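Local coordinates for lectin-related NK cell receptor LY49L1 (Mus musculus, PDB 3G8K), which is a natural killer cell receptor of the Ly49 family whose C-type lectin-like domain, the part studied here, probably recognises MHC class I molecules, at residues M23-W28 with S116-C121. The protein carries 1 engineered substitution. Sequence-based numbering, arbitrary orientation.
Sequences MDRKTW and SFICIC
Phe-117 O accepts a hydrogen bond from Lys-26 N, 3.0 Å away, with a nearly straight N-H...O angle of 170°. Arg-25 CA adds a CA-H...O contact to the same oxygen. In return Phe-117 N donates to Lys-26 O, a bond that is less sure because the position of Lys-26 O is doubtful; Lys-26 and Phe-117 form a single antiparallel hydrogen-bonded bridge. Beside it, the Arg-25 side chain runs alongside Ser-116 and crosses Ile-118 obliquely: its CB packs 3.9 Å from Ser-116 CB, and its CG rests 3.6 Å from CD1 of Ile-118. The arginine chain bends at chi2 (-147°) and chi3, bringing NH1 near Ser-116 O, 3.6 Å away and oblique to the guanidinium, while Ser-116 CB sits at the edge of that group. Lys-26 CB lies 4.1 Å from Cys-119 SG, which forms a disulfide with Cys-31 SG. Thr-27 is the N-cap of helix 28-37, its OG1 hydrogen-bonded to Gly-30 N. The bridge thus joins the loop before this helix to the residues leading into strand 118-124, and the disulfide joins the helix itself to that strand, a first-helix to last-strand link that is a hallmark of the C-type lectin-like fold.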
# COMPACT_ATOMS: atom_id res chain seq x y z
N MET A 23 -12.80 -0.66 -8.79
CA MET A 23 -12.67 0.69 -9.37
C MET A 23 -13.92 1.55 -9.19
O MET A 23 -13.84 2.75 -8.95
CB MET A 23 -12.31 0.64 -10.86
CG MET A 23 -10.97 0.05 -11.07
SD MET A 23 -10.37 0.28 -12.75
CE MET A 23 -11.31 -1.00 -13.58
N ASP A 24 -15.08 0.91 -9.36
CA ASP A 24 -16.39 1.49 -9.18
C ASP A 24 -16.89 1.39 -7.73
O ASP A 24 -16.77 0.37 -7.04
CB ASP A 24 -17.40 0.81 -10.07
CG ASP A 24 -17.12 1.03 -11.56
OD1 ASP A 24 -17.51 0.14 -12.37
OD2 ASP A 24 -16.53 2.06 -11.93
N ARG A 25 -17.49 2.48 -7.32
CA ARG A 25 -18.18 2.56 -6.06
C ARG A 25 -19.42 1.71 -6.13
O ARG A 25 -20.14 1.76 -7.13
CB ARG A 25 -18.54 4.01 -5.86
CG ARG A 25 -17.27 4.75 -5.67
CD ARG A 25 -17.47 5.89 -4.74
NE ARG A 25 -17.64 7.16 -5.45
CZ ARG A 25 -18.80 7.68 -5.84
NH1 ARG A 25 -19.96 7.06 -5.66
NH2 ARG A 25 -18.78 8.84 -6.43
N LYS A 26 -19.73 0.98 -5.05
CA LYS A 26 -20.89 0.09 -5.05
C LYS A 26 -21.56 0.09 -3.71
O LYS A 26 -20.92 0.43 -2.67
CB LYS A 26 -20.55 -1.38 -5.46
CG LYS A 26 -20.13 -1.56 -6.94
CD LYS A 26 -19.42 -2.88 -7.30
CE LYS A 26 -18.72 -2.67 -8.65
NZ LYS A 26 -19.61 -3.01 -9.79
N THR A 27 -22.80 -0.38 -3.72
CA THR A 27 -23.62 -0.55 -2.55
C THR A 27 -22.94 -1.60 -1.72
O THR A 27 -22.15 -2.35 -2.25
CB THR A 27 -25.01 -1.09 -2.99
OG1 THR A 27 -24.86 -2.35 -3.72
CG2 THR A 27 -25.79 -0.02 -3.83
N TRP A 28 -23.26 -1.73 -0.44
CA TRP A 28 -22.57 -2.74 0.38
C TRP A 28 -22.74 -4.11 -0.23
O TRP A 28 -21.81 -4.91 -0.25
CB TRP A 28 -23.11 -2.74 1.80
CG TRP A 28 -22.36 -3.62 2.78
CD1 TRP A 28 -21.34 -3.25 3.62
CD2 TRP A 28 -22.61 -5.02 3.05
NE1 TRP A 28 -20.96 -4.31 4.40
CE2 TRP A 28 -21.71 -5.41 4.06
CE3 TRP A 28 -23.51 -5.98 2.52
CZ2 TRP A 28 -21.67 -6.72 4.54
CZ3 TRP A 28 -23.47 -7.26 3.02
CH2 TRP A 28 -22.57 -7.63 4.01
N SER A 116 -23.04 4.04 -2.18
CA SER A 116 -21.96 3.52 -3.02
C SER A 116 -20.63 4.06 -2.47
O SER A 116 -20.38 5.30 -2.50
CB SER A 116 -22.21 4.01 -4.48
OG SER A 116 -23.30 3.31 -5.08
N PHE A 117 -19.81 3.14 -1.90
CA PHE A 117 -18.41 3.37 -1.45
C PHE A 117 -17.41 2.39 -2.16
O PHE A 117 -17.83 1.41 -2.77
CB PHE A 117 -18.32 3.29 0.13
CG PHE A 117 -19.14 4.37 0.81
CD1 PHE A 117 -20.33 4.08 1.44
CD2 PHE A 117 -18.74 5.69 0.77
CE1 PHE A 117 -21.10 5.07 2.05
CE2 PHE A 117 -19.51 6.69 1.35
CZ PHE A 117 -20.68 6.36 2.01
N ILE A 118 -16.12 2.72 -2.13
CA ILE A 118 -15.07 1.82 -2.63
C ILE A 118 -15.15 0.49 -1.87
O ILE A 118 -15.22 0.50 -0.68
CB ILE A 118 -13.66 2.43 -2.54
CG1 ILE A 118 -13.54 3.74 -3.39
CG2 ILE A 118 -12.55 1.42 -3.07
CD1 ILE A 118 -13.94 3.52 -4.84
N CYS A 119 -15.15 -0.63 -2.58
CA CYS A 119 -14.98 -1.97 -1.93
C CYS A 119 -13.53 -2.27 -1.62
O CYS A 119 -12.64 -2.17 -2.46
CB CYS A 119 -15.59 -3.12 -2.79
SG CYS A 119 -17.00 -2.66 -3.86
N ILE A 120 -13.26 -2.61 -0.35
CA ILE A 120 -11.98 -3.23 -0.09
C ILE A 120 -12.27 -4.71 0.22
O ILE A 120 -13.05 -5.04 1.17
CB ILE A 120 -11.15 -2.51 0.97
CG1 ILE A 120 -9.84 -3.25 1.21
CG2 ILE A 120 -11.90 -2.38 2.31
CD1 ILE A 120 -8.97 -2.49 2.24
N CYS A 121 -11.71 -5.56 -0.66
CA CYS A 121 -11.74 -7.03 -0.57
C CYS A 121 -10.48 -7.59 0.09
O CYS A 121 -9.40 -7.23 -0.25
CB CYS A 121 -11.81 -7.60 -1.96
SG CYS A 121 -13.14 -6.89 -2.98